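Local structure of envelopment polyprotein (Bovine Schmallenberg virus BH80/Germany/2011, 7A56) at residues K248-D253 and L310-T315; Y187-K192 and I241-N246; D236-I241 and V326-S331; R116-T121 and I254-S259. The protein probably drives virus entry by merging viral and host membranes as the class II fusion glycoprotein Gc, seen here as a postfusion trimer of its fusion domains. All blocks are in the same frame, centred on the assembly; numbering follows the deposited sequence.

Contact 1 (K248-D253 and L310-T315); sequences KVYVGD and LEQDNT
With chi1 at -177°, Gln312 points CG away from its own N and runs on extended, which lays its chain across Tyr250 and Lys248. Tyr250 has CG anti to its carbonyl carbon instead, and its ring meets Gln312 on two counts: CG of Gln312 lies over one face, and CE2 of Tyr250 is 3.7 Å from CB of Gln312. The ring and the amide planes are 42° apart, so the two flat groups are tilted and not stacked. The bent chain of Lys248 passes the amide as well, CE coming to 3.1 Å from OE1 of Gln312, while NZ makes no proper hydrogen bond there; its weak, long ion pair is with Glu371. NE2 of Gln312 donates to a water that also accepts from Val249 N and donates to Asp313 O. These residues belong to an antiparallel ladder between strands 248-251 and 311-312, with Tyr250 and Gln312 as a non-hydrogen-bonded pair and Val251 and Glu311 as a hydrogen-bonded one. Two nearly straight bonds secure it: Asp313 N to Val249 O at 2.9 Å and Val251 N to Glu311 O at 3.1 Å. A second water extends the ladder from Glu311 N to Val251 O. Beyond the strand, CB of Leu310 sits 3.8 Å from CB of Tyr250, and its CD2 is 3.9 Å from CA of Gly252, whose backbone angles (phi 147°) suit glycine. The carboxylate of Glu311 leaves the ladder for a salt bridge to Arg116 of the second subunit, and Asp253 OD2 accepts from Ser259 OG and Asp256 N of that same subunit.

Contact 2 (Y187-K192 and I241-N246); sequences YKIYKK and IIAVKN
Val244 N donates to Lys188 O at 2.8 Å, the shortest of four backbone bonds that join strands 187-192 and 241-245 into an antiparallel ladder, and Lys188 N returns a bond to Val244 O at 173°. Tyr190 and Ile242 repeat this reciprocal pattern two residues along, so Lys188–Val244 and Tyr190–Ile242 are the hydrogen-bonded pairs, with Ile189–Ala243 and Lys191–Ile241 as the non-hydrogen-bonded ones. The short segment axes approach to 4.5 Å and run 152° apart. On the face of Ile189 the packing is aliphatic: CG2 of Ile189 touches CG2 of Ile241 at 3.7 Å, and CD1 of Ile189 reaches CB of Ala243 at 3.8 Å. This layer continues onto Leu118 and Tyr119 of the long strand 98-134. The face of Tyr190 is built differently. CE1 of Tyr190 lies 3.8 Å from CG2 of Val244, an oblique approach to the ring, and CB of Tyr190 rests 3.8 Å from CG1 of Ile242. Lys191 crosses Ile241 with CG alone, and its extended chain then carries NZ off to a salt bridge with Asp256. At the end of the ladder Lys245 is stretched over Tyr187, bending at chi4; NZ then bonds in a salt bridge to Glu186, and its distance from the ring makes any cation-pi attraction weak at most. The closer ring contact is CH-pi: CD of Lys245 stands 4.0 Å from the Tyr187 ring centroid and 14° off the ring normal.

Contact 3 (D236-I241 and V326-S331); sequences DSMPNI and VHKKVS
Apolar packing centres on Met238, whose methyl CE meets CG1 of Val326 at 3.8 Å. The chain bends at chi3 (74°), turning that methyl toward strand 325-328, which pairs with strands 98-134 and 316-318; the loop before strand 241-245 thus packs against it. Farther back along the same side chain, CG of Met238 is 4.0 Å from CB of Lys328, and the two side chains run by one another head to tail. Lys328 is extended through its methylenes and turns only at chi4, so its aliphatic part also covers Ser237: CD of Lys328 lies 3.7 Å from OG of Ser237. That hydroxyl is not bonded to the lysine but has Asn111 ND2 as its partner.

A close van der Waals approach brings CE of Met238 to 3.3 Å from the backbone oxygen Val326 O.

The polar link across the contact is indirect. One water donates to Ser237 O at 3.0 Å and accepts from NZ of Lys328 at 2.6 Å. On the loop side, Glu196 OE1 accepts from the backbone N of both Ser237 and Met238.

With 220 Å² buried and no direct bond between the segments, the evidence points to a loop lying on the strand through the methyl and CG of Met238 and the methylenes of Lys328, a lysine whose NZ binds OG1 of Thr315 and the bridging water, with Asp313 OD2 a long, weak ion partner.

Contact 4 (R116-T121 and I254-S259); sequences RFLYET and INDLGS
A classic beta bulge, in which Leu118 and Tyr119 both face Ile189, interrupts the long strand 98-134 and turns two consecutive side chains toward a type II turn running from Asp256 to Ser259. The turn is closed by Ser259 N, which donates to Asp256 O at 3.1 Å. Tyr119 has CG between its backbone N and carbonyl carbon (chi1 58°), which sends the ring into the loop ahead of the turn. There its OH donates to Asn255 O at 2.7 Å; the oxygen lies at the ring edge, in the ring plane, while the donor is tilted 20° from the carbonyl plane. OH also lies 3.6 Å from CG2 of Ile254. Leu257, at the second position of the turn, fits against both bulge residues: its CB is 4.1 Å from CB of Leu118, and its CD1 is 3.9 Å from CD2 of Tyr119. Asp256 OD1 accepts from Leu257 N at 2.8 Å, and CD1 of Leu118 lies 3.4 Å from that oxygen. Strand 187-192 flanks the bulge, strand 268-270 meets Tyr119 and Leu257 through Gln268, and Ile254 rests on Ile241 and Ala243 of strand 241-245.

In the fold
Contacts 1 and 2 lie side by side, centres about 9 Å apart, because strands 241-245 and 248-251 follow each other in the chain and pair as neighbours. Contact 4 is about 8 Å from contact 2, across the pairing of strand 187-192 with 98-134, so a run of antiparallel strands goes from 98-134 through 187-192, 241-245 and 248-251 to 311-312. Contact 3 shares Ile241 with contact 2 and lies about 19 Å from contact 4. Along the chain, contact 2 is nested inside the loop closed by contact 4, and contact 1 inside that of contact 3. Ion pairs and hydrogen bonds from contact 1 of one subunit to contact 4 of another join the two across the postfusion trimer.

Contact 1 (K248-D253 and L310-T315)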
# COMPACT_ATOMS: atom_id res chain seq x y z
N LYS A 248 6.32 -9.49 -19.88
CA LYS A 248 6.84 -8.79 -18.70
C LYS A 248 5.87 -7.72 -18.21
O LYS A 248 5.18 -7.08 -19.02
CB LYS A 248 8.20 -8.17 -19.00
CG LYS A 248 9.24 -9.25 -19.31
CD LYS A 248 10.31 -8.72 -20.23
CE LYS A 248 11.31 -7.83 -19.51
NZ LYS A 248 12.69 -8.44 -19.52
N VAL A 249 5.86 -7.52 -16.88
CA VAL A 249 4.90 -6.66 -16.19
C VAL A 249 5.61 -5.38 -15.80
O VAL A 249 6.64 -5.42 -15.13
CB VAL A 249 4.28 -7.37 -14.96
CG1 VAL A 249 3.17 -6.51 -14.35
CG2 VAL A 249 3.67 -8.69 -15.38
N TYR A 250 5.04 -4.23 -16.21
CA TYR A 250 5.51 -2.87 -15.94
C TYR A 250 4.52 -2.12 -15.07
O TYR A 250 3.29 -2.25 -15.19
CB TYR A 250 5.69 -2.06 -17.26
CG TYR A 250 6.69 -2.70 -18.14
CD1 TYR A 250 6.33 -3.79 -18.92
CD2 TYR A 250 8.01 -2.27 -18.15
CE1 TYR A 250 7.24 -4.43 -19.69
CE2 TYR A 250 8.93 -2.92 -18.96
CZ TYR A 250 8.52 -3.98 -19.73
OH TYR A 250 9.40 -4.64 -20.52
N VAL A 251 5.06 -1.29 -14.21
CA VAL A 251 4.25 -0.54 -13.29
C VAL A 251 4.72 0.90 -13.29
O VAL A 251 5.90 1.19 -13.54
CB VAL A 251 4.34 -1.11 -11.84
CG1 VAL A 251 3.74 -2.57 -11.76
CG2 VAL A 251 5.79 -1.12 -11.41
N GLY A 252 3.81 1.79 -12.93
CA GLY A 252 4.15 3.23 -12.88
C GLY A 252 2.95 4.11 -13.26
O GLY A 252 1.81 3.72 -13.06
N ASP A 253 3.27 5.28 -13.83
CA ASP A 253 2.36 6.33 -14.34
C ASP A 253 1.44 5.91 -15.47
O ASP A 253 1.79 6.16 -16.63
CB ASP A 253 3.20 7.51 -14.87
CG ASP A 253 3.26 8.66 -13.86
OD1 ASP A 253 2.69 8.38 -12.78
OD2 ASP A 253 3.81 9.79 -14.15
N LEU A 310 8.46 3.10 -18.16
CA LEU A 310 7.92 2.29 -17.08
C LEU A 310 8.96 1.26 -16.65
O LEU A 310 9.72 0.74 -17.47
CB LEU A 310 6.66 1.56 -17.53
CG LEU A 310 5.47 2.42 -17.96
CD1 LEU A 310 4.48 1.47 -18.55
CD2 LEU A 310 4.85 3.14 -16.73
N GLU A 311 8.96 0.97 -15.35
CA GLU A 311 9.87 -0.02 -14.75
C GLU A 311 9.27 -1.41 -14.75
O GLU A 311 8.10 -1.61 -14.40
CB GLU A 311 10.23 0.38 -13.33
CG GLU A 311 10.95 1.72 -13.29
CD GLU A 311 11.64 1.96 -11.96
OE1 GLU A 311 11.24 1.31 -10.96
OE2 GLU A 311 12.59 2.79 -11.93
N GLN A 312 10.05 -2.38 -15.17
CA GLN A 312 9.57 -3.74 -15.13
C GLN A 312 9.66 -4.16 -13.66
O GLN A 312 10.61 -3.79 -12.97
CB GLN A 312 10.42 -4.64 -16.00
CG GLN A 312 9.87 -6.05 -16.00
CD GLN A 312 10.92 -7.08 -16.29
OE1 GLN A 312 12.03 -6.74 -16.70
NE2 GLN A 312 10.58 -8.34 -16.10
N ASP A 313 8.65 -4.85 -13.18
CA ASP A 313 8.65 -5.39 -11.82
C ASP A 313 8.87 -6.90 -11.94
O ASP A 313 7.95 -7.67 -12.25
CB ASP A 313 7.35 -4.99 -11.10
CG ASP A 313 7.33 -5.44 -9.62
OD1 ASP A 313 8.15 -6.28 -9.23
OD2 ASP A 313 6.47 -4.98 -8.84
N ASN A 314 10.11 -7.32 -11.67
CA ASN A 314 10.47 -8.74 -11.75
C ASN A 314 9.77 -9.60 -10.71
O ASN A 314 9.74 -10.81 -10.89
CB ASN A 314 11.97 -8.94 -11.60
CG ASN A 314 12.68 -8.71 -12.87
OD1 ASN A 314 13.48 -7.79 -13.00
ND2 ASN A 314 12.35 -9.53 -13.87
N THR A 315 9.15 -9.01 -9.68
CA THR A 315 8.43 -9.86 -8.73
C THR A 315 7.09 -10.29 -9.28
O THR A 315 6.47 -11.21 -8.73
CB THR A 315 8.23 -9.14 -7.41
OG1 THR A 315 7.27 -8.07 -7.54
CG2 THR A 315 9.61 -8.62 -6.84
O HOH W 1 7.77 -8.73 -14.95
O HOH W 2 7.77 3.33 -13.98

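Contact 2 (Y187-K192 and I241-N246)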
# COMPACT_ATOMS: atom_id res chain seq x y z
N TYR A 187 1.95 -1.95 -25.90
CA TYR A 187 1.70 -2.43 -24.54
C TYR A 187 0.20 -2.68 -24.36
O TYR A 187 -0.62 -1.96 -24.94
CB TYR A 187 2.15 -1.41 -23.46
CG TYR A 187 3.62 -1.07 -23.38
CD1 TYR A 187 4.21 -0.20 -24.31
CD2 TYR A 187 4.43 -1.59 -22.34
CE1 TYR A 187 5.55 0.14 -24.22
CE2 TYR A 187 5.78 -1.26 -22.25
CZ TYR A 187 6.34 -0.38 -23.19
OH TYR A 187 7.67 -0.03 -23.10
N LYS A 188 -0.13 -3.71 -23.56
CA LYS A 188 -1.51 -4.00 -23.14
C LYS A 188 -1.65 -3.66 -21.68
O LYS A 188 -0.84 -4.08 -20.86
CB LYS A 188 -1.88 -5.48 -23.35
CG LYS A 188 -1.55 -6.01 -24.75
CD LYS A 188 -2.20 -7.39 -24.98
CE LYS A 188 -2.39 -7.68 -26.49
NZ LYS A 188 -1.11 -7.57 -27.24
N ILE A 189 -2.70 -2.92 -21.34
CA ILE A 189 -2.90 -2.38 -20.02
C ILE A 189 -4.09 -3.10 -19.41
O ILE A 189 -5.13 -3.31 -20.09
CB ILE A 189 -3.09 -0.84 -20.04
CG1 ILE A 189 -1.74 -0.10 -20.20
CG2 ILE A 189 -3.72 -0.39 -18.70
CD1 ILE A 189 -0.90 -0.37 -21.45
N TYR A 190 -3.88 -3.56 -18.13
CA TYR A 190 -4.84 -4.30 -17.31
C TYR A 190 -5.05 -3.63 -15.96
O TYR A 190 -4.17 -2.97 -15.42
CB TYR A 190 -4.34 -5.71 -17.01
CG TYR A 190 -4.12 -6.53 -18.26
CD1 TYR A 190 -2.93 -6.44 -18.96
CD2 TYR A 190 -5.06 -7.45 -18.68
CE1 TYR A 190 -2.71 -7.21 -20.11
CE2 TYR A 190 -4.85 -8.24 -19.79
CZ TYR A 190 -3.67 -8.12 -20.49
OH TYR A 190 -3.44 -8.93 -21.58
N LYS A 191 -6.25 -3.83 -15.41
CA LYS A 191 -6.61 -3.33 -14.09
C LYS A 191 -6.90 -4.52 -13.16
O LYS A 191 -7.55 -5.50 -13.57
CB LYS A 191 -7.84 -2.45 -14.18
CG LYS A 191 -8.13 -1.68 -12.90
CD LYS A 191 -9.40 -0.85 -13.12
CE LYS A 191 -9.60 0.12 -11.97
NZ LYS A 191 -10.73 1.10 -12.21
N LYS A 192 -6.52 -4.38 -11.89
CA LYS A 192 -6.83 -5.43 -10.87
C LYS A 192 -8.34 -5.57 -10.73
O LYS A 192 -9.06 -4.57 -10.64
CB LYS A 192 -6.18 -5.03 -9.55
CG LYS A 192 -6.34 -6.08 -8.38
CD LYS A 192 -5.26 -5.86 -7.30
CE LYS A 192 -5.47 -4.55 -6.60
NZ LYS A 192 -4.24 -4.12 -5.85
N ILE A 241 -2.91 -1.01 -11.56
CA ILE A 241 -2.86 -1.02 -13.02
C ILE A 241 -1.47 -1.47 -13.43
O ILE A 241 -0.47 -1.08 -12.83
CB ILE A 241 -3.20 0.37 -13.61
CG1 ILE A 241 -4.69 0.64 -13.38
CG2 ILE A 241 -2.88 0.44 -15.15
CD1 ILE A 241 -5.18 1.98 -13.76
N ILE A 242 -1.41 -2.27 -14.48
CA ILE A 242 -0.14 -2.73 -15.01
C ILE A 242 -0.12 -2.58 -16.53
O ILE A 242 -1.16 -2.53 -17.19
CB ILE A 242 0.11 -4.23 -14.67
CG1 ILE A 242 -1.04 -5.08 -15.25
CG2 ILE A 242 0.29 -4.37 -13.15
CD1 ILE A 242 -0.78 -6.63 -15.18
N ALA A 243 1.09 -2.62 -17.08
CA ALA A 243 1.25 -2.65 -18.52
C ALA A 243 2.11 -3.87 -18.84
O ALA A 243 3.02 -4.20 -18.09
CB ALA A 243 1.87 -1.35 -19.06
N VAL A 244 1.75 -4.58 -19.89
CA VAL A 244 2.36 -5.87 -20.23
C VAL A 244 2.96 -5.77 -21.62
O VAL A 244 2.27 -5.35 -22.56
CB VAL A 244 1.33 -7.01 -20.14
CG1 VAL A 244 1.95 -8.31 -20.60
CG2 VAL A 244 0.83 -7.14 -18.65
N LYS A 245 4.24 -6.15 -21.74
CA LYS A 245 4.91 -6.25 -23.03
C LYS A 245 5.85 -7.45 -23.01
O LYS A 245 6.72 -7.54 -22.14
CB LYS A 245 5.69 -4.98 -23.40
CG LYS A 245 6.48 -5.09 -24.74
CD LYS A 245 6.83 -3.70 -25.24
CE LYS A 245 7.29 -3.72 -26.69
NZ LYS A 245 6.30 -4.41 -27.56
N ASN A 246 5.65 -8.37 -23.95
CA ASN A 246 6.56 -9.52 -24.11
C ASN A 246 6.64 -10.34 -22.83
O ASN A 246 7.73 -10.68 -22.36
CB ASN A 246 7.95 -9.09 -24.57
CG ASN A 246 7.94 -8.52 -25.97
OD1 ASN A 246 7.28 -9.05 -26.86
ND2 ASN A 246 8.63 -7.40 -26.16
O HOH W 3 1.70 -6.76 -25.64

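Contact 3 (D236-I241 and V326-S331)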
# COMPACT_ATOMS: atom_id res chain seq x y z
N ASP A 236 -1.66 -5.64 0.91
CA ASP A 236 -2.09 -4.80 -0.21
C ASP A 236 -0.80 -4.47 -0.99
O ASP A 236 -0.25 -3.39 -0.98
CB ASP A 236 -2.84 -3.57 0.32
CG ASP A 236 -3.32 -2.68 -0.81
OD1 ASP A 236 -3.49 -3.25 -1.92
OD2 ASP A 236 -3.50 -1.45 -0.61
N SER A 237 -0.28 -5.48 -1.68
CA SER A 237 1.06 -5.51 -2.26
C SER A 237 1.00 -5.39 -3.79
O SER A 237 1.96 -4.93 -4.40
CB SER A 237 1.80 -6.83 -1.87
OG SER A 237 1.18 -8.11 -2.38
N MET A 238 -0.11 -5.68 -4.37
CA MET A 238 -0.12 -5.83 -5.83
C MET A 238 -0.69 -4.57 -6.51
O MET A 238 -1.57 -3.92 -5.97
CB MET A 238 -0.96 -7.05 -6.21
CG MET A 238 -0.22 -8.43 -5.65
SD MET A 238 -1.08 -9.76 -6.34
CE MET A 238 -0.59 -9.82 -8.11
N PRO A 239 -0.15 -4.24 -7.68
CA PRO A 239 -0.45 -2.95 -8.31
C PRO A 239 -1.87 -2.89 -8.85
O PRO A 239 -2.45 -3.89 -9.27
CB PRO A 239 0.56 -2.87 -9.46
CG PRO A 239 0.86 -4.27 -9.80
CD PRO A 239 0.91 -4.97 -8.40
N ASN A 240 -2.43 -1.68 -8.89
CA ASN A 240 -3.80 -1.57 -9.38
C ASN A 240 -3.86 -1.63 -10.90
O ASN A 240 -4.75 -2.26 -11.47
CB ASN A 240 -4.43 -0.29 -8.87
CG ASN A 240 -5.64 -0.57 -8.03
OD1 ASN A 240 -5.54 -1.17 -6.93
ND2 ASN A 240 -6.80 -0.22 -8.57
N ILE A 241 -2.91 -1.01 -11.56
CA ILE A 241 -2.86 -1.02 -13.02
C ILE A 241 -1.47 -1.47 -13.43
O ILE A 241 -0.47 -1.08 -12.83
CB ILE A 241 -3.20 0.37 -13.61
CG1 ILE A 241 -4.69 0.64 -13.38
CG2 ILE A 241 -2.88 0.44 -15.15
CD1 ILE A 241 -5.18 1.98 -13.76
N VAL A 326 -2.26 -12.62 -12.15
CA VAL A 326 -0.89 -12.22 -11.89
C VAL A 326 -0.48 -12.75 -10.51
O VAL A 326 -1.27 -12.72 -9.55
CB VAL A 326 -0.71 -10.70 -11.98
CG1 VAL A 326 0.75 -10.25 -11.64
CG2 VAL A 326 -1.18 -10.21 -13.43
N HIS A 327 0.77 -13.24 -10.44
CA HIS A 327 1.38 -13.74 -9.19
C HIS A 327 2.50 -12.80 -8.79
O HIS A 327 3.19 -12.26 -9.66
CB HIS A 327 1.93 -15.14 -9.40
CG HIS A 327 0.89 -16.17 -9.63
ND1 HIS A 327 1.18 -17.50 -9.86
CD2 HIS A 327 -0.47 -16.09 -9.61
CE1 HIS A 327 0.06 -18.18 -9.98
NE2 HIS A 327 -0.96 -17.35 -9.85
N LYS A 328 2.62 -12.54 -7.48
CA LYS A 328 3.69 -11.72 -6.93
C LYS A 328 4.52 -12.57 -5.97
O LYS A 328 3.98 -13.19 -5.04
CB LYS A 328 3.16 -10.50 -6.17
CG LYS A 328 4.31 -9.58 -5.70
CD LYS A 328 3.84 -8.33 -4.97
CE LYS A 328 5.05 -7.57 -4.41
NZ LYS A 328 5.81 -6.81 -5.49
N LYS A 329 5.84 -12.55 -6.19
CA LYS A 329 6.83 -13.05 -5.25
C LYS A 329 7.03 -12.04 -4.13
O LYS A 329 7.24 -10.85 -4.36
CB LYS A 329 8.15 -13.31 -5.96
CG LYS A 329 8.03 -14.34 -7.05
CD LYS A 329 9.39 -14.78 -7.58
CE LYS A 329 9.56 -14.42 -9.08
NZ LYS A 329 10.77 -15.05 -9.69
N VAL A 330 7.01 -12.55 -2.91
CA VAL A 330 6.95 -11.79 -1.69
C VAL A 330 7.88 -12.47 -0.70
O VAL A 330 8.28 -13.63 -0.87
CB VAL A 330 5.51 -11.70 -1.12
CG1 VAL A 330 4.57 -10.98 -2.05
CG2 VAL A 330 4.93 -13.13 -0.83
N SER A 331 8.22 -11.75 0.37
CA SER A 331 9.02 -12.36 1.39
C SER A 331 8.06 -13.04 2.40
O SER A 331 7.28 -13.90 2.01
CB SER A 331 9.96 -11.31 1.98
OG SER A 331 9.29 -10.09 2.33
O HOH W 4 3.99 -5.23 -6.58

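Contact 4 (R116-T121 and I254-S259)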
# COMPACT_ATOMS: atom_id res chain seq x y z
N ARG A 116 -8.04 -7.53 -15.47
CA ARG A 116 -8.86 -7.48 -16.68
C ARG A 116 -8.32 -6.46 -17.68
O ARG A 116 -7.78 -5.39 -17.34
CB ARG A 116 -10.33 -7.16 -16.40
CG ARG A 116 -10.57 -5.87 -15.75
CD ARG A 116 -12.07 -5.57 -15.72
NE ARG A 116 -12.33 -4.36 -14.93
CZ ARG A 116 -12.55 -3.16 -15.45
NH1 ARG A 116 -12.77 -2.11 -14.66
NH2 ARG A 116 -12.59 -3.00 -16.77
N PHE A 117 -8.49 -6.82 -18.94
CA PHE A 117 -7.88 -6.06 -20.00
C PHE A 117 -8.58 -4.72 -20.14
O PHE A 117 -9.83 -4.66 -20.19
CB PHE A 117 -7.93 -6.84 -21.30
CG PHE A 117 -7.55 -6.00 -22.49
CD1 PHE A 117 -6.22 -5.79 -22.82
CD2 PHE A 117 -8.54 -5.41 -23.28
CE1 PHE A 117 -5.90 -5.00 -23.94
CE2 PHE A 117 -8.20 -4.64 -24.35
CZ PHE A 117 -6.88 -4.47 -24.68
N LEU A 118 -7.79 -3.64 -20.20
CA LEU A 118 -8.31 -2.29 -20.45
C LEU A 118 -8.10 -1.80 -21.88
O LEU A 118 -9.08 -1.42 -22.53
CB LEU A 118 -7.69 -1.26 -19.49
CG LEU A 118 -7.92 -1.51 -18.00
CD1 LEU A 118 -7.29 -0.31 -17.28
CD2 LEU A 118 -9.39 -1.70 -17.68
N TYR A 119 -6.86 -1.79 -22.39
CA TYR A 119 -6.65 -1.22 -23.72
C TYR A 119 -5.22 -1.52 -24.15
O TYR A 119 -4.37 -1.89 -23.34
CB TYR A 119 -6.90 0.30 -23.70
CG TYR A 119 -6.00 1.05 -22.71
CD1 TYR A 119 -4.66 1.32 -23.04
CD2 TYR A 119 -6.51 1.53 -21.48
CE1 TYR A 119 -3.86 2.02 -22.21
CE2 TYR A 119 -5.70 2.20 -20.60
CZ TYR A 119 -4.37 2.45 -20.97
OH TYR A 119 -3.52 3.10 -20.10
N GLU A 120 -4.95 -1.30 -25.43
CA GLU A 120 -3.60 -1.28 -25.97
C GLU A 120 -3.19 0.17 -26.21
O GLU A 120 -4.04 1.01 -26.50
CB GLU A 120 -3.50 -2.03 -27.30
CG GLU A 120 -3.46 -3.49 -27.23
CD GLU A 120 -3.44 -4.11 -28.62
OE1 GLU A 120 -4.37 -3.85 -29.42
OE2 GLU A 120 -2.47 -4.86 -28.91
N THR A 121 -1.88 0.44 -26.13
CA THR A 121 -1.35 1.75 -26.50
C THR A 121 0.00 1.53 -27.18
O THR A 121 0.55 0.42 -27.19
CB THR A 121 -1.25 2.74 -25.27
OG1 THR A 121 -1.05 4.09 -25.74
CG2 THR A 121 -0.08 2.38 -24.26
N ILE A 254 0.35 5.14 -15.21
CA ILE A 254 -0.42 4.50 -16.29
C ILE A 254 -1.88 4.90 -16.17
O ILE A 254 -2.49 4.74 -15.11
CB ILE A 254 -0.32 2.96 -16.32
CG1 ILE A 254 1.14 2.44 -16.48
CG2 ILE A 254 -1.23 2.38 -17.43
CD1 ILE A 254 1.28 0.86 -16.04
N ASN A 255 -2.45 5.44 -17.26
CA ASN A 255 -3.84 5.89 -17.25
C ASN A 255 -4.79 4.72 -17.05
O ASN A 255 -4.62 3.67 -17.69
CB ASN A 255 -4.23 6.60 -18.60
CG ASN A 255 -3.88 8.08 -18.62
OD1 ASN A 255 -4.45 8.90 -17.90
ND2 ASN A 255 -2.95 8.43 -19.46
N ASP A 256 -5.85 4.92 -16.26
CA ASP A 256 -6.98 4.01 -16.30
C ASP A 256 -7.78 4.22 -17.61
O ASP A 256 -7.65 5.25 -18.30
CB ASP A 256 -7.88 4.22 -15.05
CG ASP A 256 -8.70 2.98 -14.65
OD1 ASP A 256 -8.97 2.07 -15.49
OD2 ASP A 256 -9.08 2.97 -13.47
N LEU A 257 -8.58 3.22 -17.97
CA LEU A 257 -9.39 3.31 -19.19
C LEU A 257 -10.28 4.55 -19.13
O LEU A 257 -10.95 4.82 -18.11
CB LEU A 257 -10.23 2.01 -19.35
CG LEU A 257 -11.14 1.96 -20.60
CD1 LEU A 257 -10.33 1.98 -21.92
CD2 LEU A 257 -12.03 0.72 -20.57
N GLY A 258 -10.26 5.36 -20.23
CA GLY A 258 -11.03 6.59 -20.31
C GLY A 258 -10.32 7.85 -19.85
O GLY A 258 -10.82 8.95 -20.10
N SER A 259 -9.21 7.74 -19.15
CA SER A 259 -8.42 8.88 -18.70
C SER A 259 -7.35 9.16 -19.74
O SER A 259 -6.73 8.22 -20.27
CB SER A 259 -7.74 8.58 -17.34
OG SER A 259 -8.73 8.45 -16.33